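Local coordinates for protein tryptophan halogenase superfamily (Brevundimonas sp. BAL3, PDB 6FRL) that catalyses flavin-dependent halogenation, probably of aromatic substrates, and prefers bromination over chlorination, at residues I362-A367 / D384-E389; M390-D395 / V438-E443. One frame throughout, in Å; residues are numbered along the deposited sequence.

Contact 1: I362-A367 / D384-E389; sequences IERLKA and DQTARE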
ATOM      1  N   ILE B 362       4.526   3.133  18.198  1.00 26.55           N
ATOM      2  CA  ILE B 362       5.841   3.748  18.317  1.00 27.35           C
ATOM      3  C   ILE B 362       6.387   4.215  16.983  1.00 28.66           C
ATOM      4  O   ILE B 362       6.925   5.304  16.900  1.00 29.21           O
ATOM      5  CB  ILE B 362       6.842   2.806  19.009  1.00 26.65           C
ATOM      6  CG1 ILE B 362       6.490   2.689  20.491  1.00 26.53           C
ATOM      7  CG2 ILE B 362       8.277   3.313  18.878  1.00 26.35           C
ATOM      8  CD1 ILE B 362       6.929   1.373  21.108  1.00 27.00           C
ATOM      9  N   GLU B 363       6.289   3.392  15.950  1.00 32.02           N
ATOM     10  CA  GLU B 363       6.780   3.791  14.610  1.00 32.78           C
ATOM     11  C   GLU B 363       6.039   5.052  14.164  1.00 29.74           C
ATOM     12  O   GLU B 363       6.664   6.014  13.685  1.00 28.11           O
ATOM     13  CB  GLU B 363       6.635   2.653  13.572  1.00 35.64           C
ATOM     14  CG  GLU B 363       7.105   2.981  12.118  1.00 41.89           C
ATOM     15  CD  GLU B 363       8.416   3.846  11.946  1.00 49.78           C
ATOM     16  OE1 GLU B 363       9.549   3.381  12.272  1.00 60.00           O
ATOM     17  OE2 GLU B 363       8.319   5.033  11.485  1.00 44.16           O
ATOM     18  N   ARG B 364       4.732   5.067  14.392  1.00 27.35           N
ATOM     19  CA  ARG B 364       3.875   6.183  14.014  1.00 29.53           C
ATOM     20  C   ARG B 364       4.226   7.483  14.794  1.00 28.55           C
ATOM     21  O   ARG B 364       4.272   8.564  14.196  1.00 30.08           O
ATOM     22  CB  ARG B 364       2.419   5.756  14.192  1.00 30.06           C
ATOM     23  CG  ARG B 364       1.378   6.651  13.592  1.00 32.88           C
ATOM     24  CD  ARG B 364      -0.007   6.007  13.739  1.00 37.17           C
ATOM     25  NE  ARG B 364      -0.155   4.880  12.807  1.00 37.38           N
ATOM     26  CZ  ARG B 364      -0.378   3.604  13.124  1.00 38.01           C
ATOM     27  NH1 ARG B 364      -0.543   3.203  14.384  1.00 37.03           N
ATOM     28  NH2 ARG B 364      -0.477   2.707  12.131  1.00 41.95           N
ATOM     29  N   LEU B 365       4.509   7.361  16.087  1.00 26.55           N
ATOM     30  CA  LEU B 365       4.917   8.489  16.914  1.00 28.33           C
ATOM     31  C   LEU B 365       6.193   9.129  16.399  1.00 31.34           C
ATOM     32  O   LEU B 365       6.275  10.367  16.307  1.00 29.87           O
ATOM     33  CB  LEU B 365       5.129   8.068  18.382  1.00 28.53           C
ATOM     34  CG  LEU B 365       5.670   9.129  19.346  1.00 29.45           C
ATOM     35  CD1 LEU B 365       4.895  10.428  19.260  1.00 30.04           C
ATOM     36  CD2 LEU B 365       5.658   8.597  20.757  1.00 31.20           C
ATOM     37  N   LYS B 366       7.189   8.292  16.095  1.00 31.22           N
ATOM     38  CA  LYS B 366       8.426   8.768  15.449  1.00 31.74           C
ATOM     39  C   LYS B 366       8.192   9.422  14.073  1.00 29.52           C
ATOM     40  O   LYS B 366       8.691  10.515  13.814  1.00 32.14           O
ATOM     41  CB  LYS B 366       9.454   7.636  15.338  1.00 31.73           C
ATOM     42  CG  LYS B 366       9.962   7.154  16.701  1.00 32.19           C
ATOM     43  CD  LYS B 366      11.188   6.253  16.605  1.00 35.18           C
ATOM     44  CE  LYS B 366      10.837   4.868  16.076  1.00 35.59           C
ATOM     45  NZ  LYS B 366      12.080   4.107  15.797  1.00 35.33           N
ATOM     46  N   ALA B 367       7.419   8.779  13.205  1.00 29.32           N
ATOM     47  CA  ALA B 367       7.136   9.351  11.859  1.00 29.17           C
ATOM     48  C   ALA B 367       6.372  10.710  11.906  1.00 28.91           C
ATOM     49  O   ALA B 367       6.525  11.555  11.017  1.00 29.09           O
ATOM     50  CB  ALA B 367       6.383   8.321  10.998  1.00 28.22           C
ATOM     51  N   ASP B 384      -6.261   8.994  12.790  1.00 27.48           N
ATOM     52  CA  ASP B 384      -6.880   8.298  11.661  1.00 28.74           C
ATOM     53  C   ASP B 384      -6.191   6.959  11.336  1.00 26.61           C
ATOM     54  O   ASP B 384      -6.851   5.936  11.183  1.00 23.17           O
ATOM     55  CB  ASP B 384      -6.957   9.207  10.417  1.00 29.57           C
ATOM     56  CG  ASP B 384      -7.841   8.603   9.322  1.00 30.88           C
ATOM     57  OD1 ASP B 384      -9.063   8.446   9.530  1.00 29.30           O
ATOM     58  OD2 ASP B 384      -7.299   8.243   8.266  1.00 34.93           O
ATOM     59  N   GLN B 385      -4.868   6.963  11.245  1.00 29.45           N
ATOM     60  CA  GLN B 385      -4.124   5.723  10.984  1.00 30.23           C
ATOM     61  C   GLN B 385      -4.441   4.694  12.078  1.00 30.54           C
ATOM     62  O   GLN B 385      -4.819   3.562  11.777  1.00 33.18           O
ATOM     63  CB  GLN B 385      -2.598   5.974  10.908  1.00 31.12           C
ATOM     64  CG  GLN B 385      -2.120   6.830   9.750  1.00 31.07           C
ATOM     65  CD  GLN B 385      -0.590   6.976   9.664  1.00 34.32           C
ATOM     66  OE1 GLN B 385       0.183   6.210  10.263  1.00 34.63           O
ATOM     67  NE2 GLN B 385      -0.143   7.980   8.897  1.00 35.87           N
ATOM     68  N   THR B 386      -4.293   5.103  13.340  1.00 28.98           N
ATOM     69  CA  THR B 386      -4.488   4.212  14.504  1.00 27.18           C
ATOM     70  C   THR B 386      -5.873   3.544  14.524  1.00 25.90           C
ATOM     71  O   THR B 386      -5.997   2.328  14.725  1.00 28.06           O
ATOM     72  CB  THR B 386      -4.242   4.986  15.832  1.00 27.92           C
ATOM     73  OG1 THR B 386      -2.963   5.657  15.792  1.00 28.14           O
ATOM     74  CG2 THR B 386      -4.298   4.047  17.035  1.00 27.71           C
ATOM     75  N   ALA B 387      -6.903   4.349  14.299  1.00 26.44           N
ATOM     76  CA  ALA B 387      -8.298   3.880  14.236  1.00 27.93           C
ATOM     77  C   ALA B 387      -8.472   2.828  13.122  1.00 27.93           C
ATOM     78  O   ALA B 387      -8.973   1.743  13.401  1.00 25.45           O
ATOM     79  CB  ALA B 387      -9.268   5.043  13.994  1.00 27.38           C
ATOM     80  N   ARG B 388      -8.038   3.143  11.902  1.00 24.65           N
ATOM     81  CA  ARG B 388      -8.217   2.231  10.796  1.00 27.87           C
ATOM     82  C   ARG B 388      -7.480   0.926  11.063  1.00 25.99           C
ATOM     83  O   ARG B 388      -8.025  -0.153  10.806  1.00 22.98           O
ATOM     84  CB  ARG B 388      -7.777   2.823   9.427  1.00 29.40           C
ATOM     85  CG  ARG B 388      -8.410   4.152   9.032  1.00 33.23           C
ATOM     86  CD  ARG B 388      -9.927   4.118   8.817  1.00 37.83           C
ATOM     87  NE  ARG B 388     -10.765   4.097  10.036  1.00 42.82           N
ATOM     88  CZ  ARG B 388     -11.102   5.163  10.808  1.00 43.34           C
ATOM     89  NH1 ARG B 388     -10.662   6.397  10.577  1.00 40.19           N
ATOM     90  NH2 ARG B 388     -11.915   4.994  11.850  1.00 43.95           N
ATOM     91  N   GLU B 389      -6.261   1.024  11.600  1.00 27.07           N
ATOM     92  CA  GLU B 389      -5.441  -0.174  11.874  1.00 29.20           C
ATOM     93  C   GLU B 389      -6.122  -1.122  12.913  1.00 27.69           C
ATOM     94  O   GLU B 389      -6.161  -2.361  12.747  1.00 27.23           O
ATOM     95  CB  GLU B 389      -4.004   0.246  12.293  1.00 30.96           C
ATOM     96  CG  GLU B 389      -3.135  -0.817  12.981  1.00 31.43           C
ATOM     97  CD  GLU B 389      -1.741  -0.304  13.296  1.00 34.36           C
ATOM     98  OE1 GLU B 389      -1.542   0.166  14.425  1.00 43.05           O
ATOM     99  OE2 GLU B 389      -0.841  -0.333  12.425  1.00 37.00           O
TER
HETATM  100  O   HOH W   1      -1.043   4.183  17.082  1.00 31.66           O
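R364 reaches across from helix 354-367 and places its guanidinium end-on against the carboxylate of E389, the two side chains coming from opposite directions. NH2 of R364 lies 3.1 Å from OE2 of E389, and NH1 of R364 is 3.2 Å from OE1 of E389, so each terminal nitrogen takes its own oxygen. Both oxygens lie near the guanidinium plane, yet the carboxylate is turned 64° against that plane, and the nitrogens therefore meet it from above its own plane. CG of R364 stands anti to the backbone N (chi1 -168°), which sends the chain across to the other helix, and the bend at chi3 brings the guanidinium round toward E389. Q385 slides past R364 in the opposite sense, its amide nearly perpendicular to the guanidinium, and OE1 of Q385 accepts from NE of R364 at 2.9 Å.

The scaffold is an antiparallel pair of helices, 354-367 and 376-402; where segments 362-367 and 384-389 pass, their axes make 161° and come no nearer than 11.4 Å. Across that wide spacing a long arginine makes the direct side-chain contacts, and the backbone of Q385 and T386 covers one face of its guanidinium. A water links R364 to T386, accepting from NH1 of R364 at 2.9 Å and donating to OG1 of T386 at 2.7 Å. With three nitrogens engaged, the guanidinium is fixed in rotation. The acceptors are held in turn: OE1 of E389 also bonds T360, the amide nitrogen of Q385 bonds E381, and OG1 of T386 bonds the carbonyl of F382.

Contact 2: M390-D395 / V438-E443; sequences MERVRD and VRYRWE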
ATOM      1  N   MET B 390      -6.678  -0.527  13.958  1.00 26.28           N
ATOM      2  CA  MET B 390      -7.422  -1.304  14.952  1.00 27.90           C
ATOM      3  C   MET B 390      -8.603  -2.009  14.313  1.00 26.14           C
ATOM      4  O   MET B 390      -8.832  -3.185  14.584  1.00 29.06           O
ATOM      5  CB  MET B 390      -7.885  -0.418  16.139  1.00 29.95           C
ATOM      6  CG  MET B 390      -6.750   0.010  17.082  1.00 29.67           C
ATOM      7  SD  MET B 390      -6.029  -1.346  18.024  1.00 30.27           S
ATOM      8  CE  MET B 390      -7.370  -1.703  19.163  1.00 28.88           C
ATOM      9  N   GLU B 391      -9.320  -1.316  13.440  1.00 24.97           N
ATOM     10  CA  GLU B 391     -10.479  -1.892  12.765  1.00 26.35           C
ATOM     11  C   GLU B 391     -10.047  -3.053  11.845  1.00 28.18           C
ATOM     12  O   GLU B 391     -10.741  -4.100  11.774  1.00 28.22           O
ATOM     13  CB  GLU B 391     -11.256  -0.818  11.949  1.00 27.30           C
ATOM     14  CG  GLU B 391     -12.005   0.250  12.778  1.00 27.00           C
ATOM     15  CD  GLU B 391     -12.445   1.451  11.947  1.00 28.31           C
ATOM     16  OE1 GLU B 391     -12.091   1.564  10.740  1.00 31.68           O
ATOM     17  OE2 GLU B 391     -13.152   2.312  12.478  1.00 27.82           O
ATOM     18  N   ARG B 392      -8.924  -2.872  11.139  1.00 29.24           N
ATOM     19  CA  ARG B 392      -8.395  -3.932  10.273  1.00 28.50           C
ATOM     20  C   ARG B 392      -7.974  -5.187  11.058  1.00 26.27           C
ATOM     21  O   ARG B 392      -8.178  -6.296  10.590  1.00 28.48           O
ATOM     22  CB  ARG B 392      -7.279  -3.405   9.370  1.00 28.36           C
ATOM     23  CG  ARG B 392      -7.649  -2.221   8.485  1.00 30.07           C
ATOM     24  CD  ARG B 392      -8.558  -2.593   7.352  1.00 32.17           C
ATOM     25  NE  ARG B 392      -9.927  -2.862   7.796  1.00 34.03           N
ATOM     26  CZ  ARG B 392     -10.824  -1.934   8.121  1.00 34.79           C
ATOM     27  NH1 ARG B 392     -10.528  -0.633   8.057  1.00 33.68           N
ATOM     28  NH2 ARG B 392     -12.035  -2.323   8.526  1.00 34.88           N
ATOM     29  N   VAL B 393      -7.486  -5.029  12.283  1.00 26.65           N
ATOM     30  CA  VAL B 393      -7.165  -6.202  13.137  1.00 27.59           C
ATOM     31  C   VAL B 393      -8.433  -6.842  13.718  1.00 28.44           C
ATOM     32  O   VAL B 393      -8.561  -8.083  13.767  1.00 32.07           O
ATOM     33  CB  VAL B 393      -6.182  -5.838  14.275  1.00 26.58           C
ATOM     34  CG1 VAL B 393      -5.944  -7.013  15.233  1.00 25.89           C
ATOM     35  CG2 VAL B 393      -4.851  -5.353  13.690  1.00 25.55           C
ATOM     36  N   ARG B 394      -9.340  -6.006  14.193  1.00 28.57           N
ATOM     37  CA  ARG B 394     -10.672  -6.487  14.601  1.00 31.05           C
ATOM     38  C   ARG B 394     -11.342  -7.423  13.563  1.00 30.13           C
ATOM     39  O   ARG B 394     -11.735  -8.549  13.890  1.00 30.98           O
ATOM     40  CB  ARG B 394     -11.573  -5.289  14.892  1.00 31.20           C
ATOM     41  CG  ARG B 394     -12.993  -5.605  15.341  1.00 32.19           C
ATOM     42  CD  ARG B 394     -13.877  -4.413  15.074  1.00 33.45           C
ATOM     43  NE  ARG B 394     -13.920  -4.057  13.651  1.00 34.40           N
ATOM     44  CZ  ARG B 394     -14.490  -2.953  13.168  1.00 34.69           C
ATOM     45  NH1 ARG B 394     -15.075  -2.092  13.994  1.00 33.04           N
ATOM     46  NH2 ARG B 394     -14.471  -2.712  11.852  1.00 34.75           N
ATOM     47  N   ASP B 395     -11.449  -6.943  12.326  1.00 31.36           N
ATOM     48  CA  ASP B 395     -12.048  -7.706  11.222  1.00 32.15           C
ATOM     49  C   ASP B 395     -11.355  -9.039  10.973  1.00 32.94           C
ATOM     50  O   ASP B 395     -12.027 -10.040  10.769  1.00 35.96           O
ATOM     51  CB  ASP B 395     -12.057  -6.879   9.927  1.00 31.65           C
ATOM     52  CG  ASP B 395     -13.043  -5.725   9.980  1.00 32.65           C
ATOM     53  OD1 ASP B 395     -13.693  -5.514  11.032  1.00 34.63           O
ATOM     54  OD2 ASP B 395     -13.153  -5.020   8.965  1.00 31.33           O
ATOM     55  N   VAL B 438      -9.756  -7.853  -1.027  1.00 33.07           N
ATOM     56  CA  VAL B 438     -10.034  -6.432  -0.879  1.00 34.80           C
ATOM     57  C   VAL B 438      -8.922  -5.893   0.021  1.00 35.88           C
ATOM     58  O   VAL B 438      -8.606  -6.474   1.075  1.00 36.91           O
ATOM     59  CB  VAL B 438     -11.435  -6.181  -0.245  1.00 34.95           C
ATOM     60  CG1 VAL B 438     -11.641  -4.700   0.041  1.00 33.35           C
ATOM     61  CG2 VAL B 438     -12.529  -6.738  -1.143  1.00 34.71           C
ATOM     62  N   ARG B 439      -8.316  -4.803  -0.405  1.00 39.62           N
ATOM     63  CA  ARG B 439      -7.193  -4.236   0.322  1.00 48.27           C
ATOM     64  C   ARG B 439      -7.563  -2.840   0.809  1.00 43.63           C
ATOM     65  O   ARG B 439      -7.870  -1.938   0.020  1.00 41.25           O
ATOM     66  CB  ARG B 439      -5.944  -4.229  -0.560  1.00 61.34           C
ATOM     67  CG  ARG B 439      -5.348  -5.634  -0.727  1.00 74.78           C
ATOM     68  CD  ARG B 439      -4.073  -5.680  -1.580  1.00 80.61           C
ATOM     69  NE  ARG B 439      -4.020  -6.915  -2.386  1.00 89.24           N
ATOM     70  CZ  ARG B 439      -2.913  -7.531  -2.824  1.00 96.33           C
ATOM     71  NH1 ARG B 439      -1.696  -7.048  -2.560  1.00104.82           N
ATOM     72  NH2 ARG B 439      -3.027  -8.658  -3.533  1.00 85.58           N
ATOM     73  N   TYR B 440      -7.582  -2.693   2.124  1.00 39.22           N
ATOM     74  CA  TYR B 440      -7.749  -1.400   2.746  1.00 38.44           C
ATOM     75  C   TYR B 440      -6.378  -0.890   3.193  1.00 37.70           C
ATOM     76  O   TYR B 440      -5.358  -1.596   3.106  1.00 38.96           O
ATOM     77  CB  TYR B 440      -8.722  -1.524   3.911  1.00 39.00           C
ATOM     78  CG  TYR B 440     -10.110  -2.070   3.557  1.00 37.82           C
ATOM     79  CD1 TYR B 440     -10.992  -1.353   2.740  1.00 39.31           C
ATOM     80  CD2 TYR B 440     -10.550  -3.308   4.053  1.00 39.08           C
ATOM     81  CE1 TYR B 440     -12.261  -1.850   2.421  1.00 37.11           C
ATOM     82  CE2 TYR B 440     -11.831  -3.804   3.761  1.00 38.99           C
ATOM     83  CZ  TYR B 440     -12.682  -3.065   2.941  1.00 38.40           C
ATOM     84  OH  TYR B 440     -13.930  -3.567   2.639  1.00 39.10           O
ATOM     85  N   ARG B 441      -6.331   0.347   3.658  1.00 40.35           N
ATOM     86  CA  ARG B 441      -5.075   0.915   4.201  1.00 41.08           C
ATOM     87  C   ARG B 441      -4.894   0.346   5.610  1.00 37.15           C
ATOM     88  O   ARG B 441      -5.892   0.048   6.320  1.00 31.17           O
ATOM     89  CB  ARG B 441      -5.096   2.456   4.272  1.00 44.61           C
ATOM     90  CG  ARG B 441      -5.501   3.176   2.991  1.00 49.01           C
ATOM     91  CD  ARG B 441      -5.802   4.659   3.227  1.00 56.16           C
ATOM     92  NE  ARG B 441      -7.020   4.925   4.025  1.00 63.83           N
ATOM     93  CZ  ARG B 441      -7.202   5.968   4.857  1.00 64.39           C
ATOM     94  NH1 ARG B 441      -6.249   6.885   5.045  1.00 67.53           N
ATOM     95  NH2 ARG B 441      -8.349   6.097   5.525  1.00 61.52           N
ATOM     96  N   TRP B 442      -3.630   0.191   5.994  1.00 35.51           N
ATOM     97  CA  TRP B 442      -3.228  -0.083   7.391  1.00 36.87           C
ATOM     98  C   TRP B 442      -3.511  -1.509   7.890  1.00 36.91           C
ATOM     99  O   TRP B 442      -3.662  -1.738   9.095  1.00 40.60           O
ATOM    100  CB  TRP B 442      -3.798   0.998   8.348  1.00 38.65           C
ATOM    101  CG  TRP B 442      -3.440   2.391   7.893  1.00 40.69           C
ATOM    102  CD1 TRP B 442      -4.285   3.372   7.434  1.00 42.50           C
ATOM    103  CD2 TRP B 442      -2.127   2.928   7.826  1.00 44.26           C
ATOM    104  NE1 TRP B 442      -3.565   4.501   7.112  1.00 42.97           N
ATOM    105  CE2 TRP B 442      -2.238   4.251   7.333  1.00 44.48           C
ATOM    106  CE3 TRP B 442      -0.851   2.421   8.152  1.00 51.62           C
ATOM    107  CZ2 TRP B 442      -1.128   5.067   7.135  1.00 49.54           C
ATOM    108  CZ3 TRP B 442       0.266   3.236   7.973  1.00 52.37           C
ATOM    109  CH2 TRP B 442       0.119   4.550   7.469  1.00 57.17           C
ATOM    110  N   GLU B 443      -3.532  -2.465   6.962  1.00 36.72           N
ATOM    111  CA  GLU B 443      -3.684  -3.884   7.282  1.00 36.49           C
ATOM    112  C   GLU B 443      -2.398  -4.389   7.954  1.00 31.43           C
ATOM    113  O   GLU B 443      -1.316  -4.258   7.406  1.00 30.58           O
ATOM    114  CB  GLU B 443      -3.874  -4.719   6.002  1.00 41.52           C
ATOM    115  CG  GLU B 443      -5.071  -4.398   5.115  1.00 46.88           C
ATOM    116  CD  GLU B 443      -6.358  -5.137   5.473  1.00 47.91           C
ATOM    117  OE1 GLU B 443      -7.304  -4.975   4.699  1.00 49.49           O
ATOM    118  OE2 GLU B 443      -6.450  -5.860   6.492  1.00 50.73           O
TER
HETATM  119  O   HOH W   2      -5.438  -6.533   9.000  1.00 21.43           O
HETATM  120  O   HOH W   3      -8.366   0.552   6.686  1.00 30.91           O
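R392 meets the loop 438-443 with its aliphatic chain, CD of R392 lying 3.6 Å from CB of Y440 and CG of R392 3.6 Å from the carbonyl O of R441. R392 belongs to a salt-bridge network with E391, R394 and D395 on helix 376-402, and from there it packs on the loop between helices 422-434 and 447-456. The arginine and tyrosine side chains cross at about a right angle, with CD2 of Y440 beneath the NE end of the guanidinium, an oblique approach and not a stack. E443 crosses R392 at a slant, and its OE1 comes within 3.8 Å of CD of R392 without forming a salt bridge to the guanidinium. A water donates to OE2 of E443 and, weakly, to the carbonyl O of R392.

Bends at chi2 and chi3 (-72° and 73°) fold the arginine back along its own helix, where NH2 of R392 bonds OD2 of D395 at 3.0 Å. R394 grips the other oxygen side-on, its NE and NH2 both reaching OD1 of D395, while T423 also bonds OD2. With an alanine at R392, the side of Y440 would probably lose its packing and OD2 of D395 its arginine, keeping T423. Farther out, K427 pairs with OE1 of E443, and the hydroxyl of Y440 bonds the carbonyl of T423, tying the loop to helix 422-434. A second water accepts from NH1 of R392 at 2.8 Å and donates to the carbonyl O of R441 at 2.6 Å.

Helix 376-402 is common to both contacts, contributing consecutive segments, 384-389 to contact 1 and 390-395 to contact 2, and the contact centres lie about 13 Å apart. Both segments of contact 1 precede both of contact 2 in the sequence; the partner helix 354-367 comes before the shared one, whereas the loop 438-443 follows it. W442 joins the two directly, its indole packing against Q385 and R364. One long helix thus ties an earlier helix to a later loop within the tryptophan halogenase family region. Both contacts also touch the second subunit, which places this part of the fold beside the dimer interface.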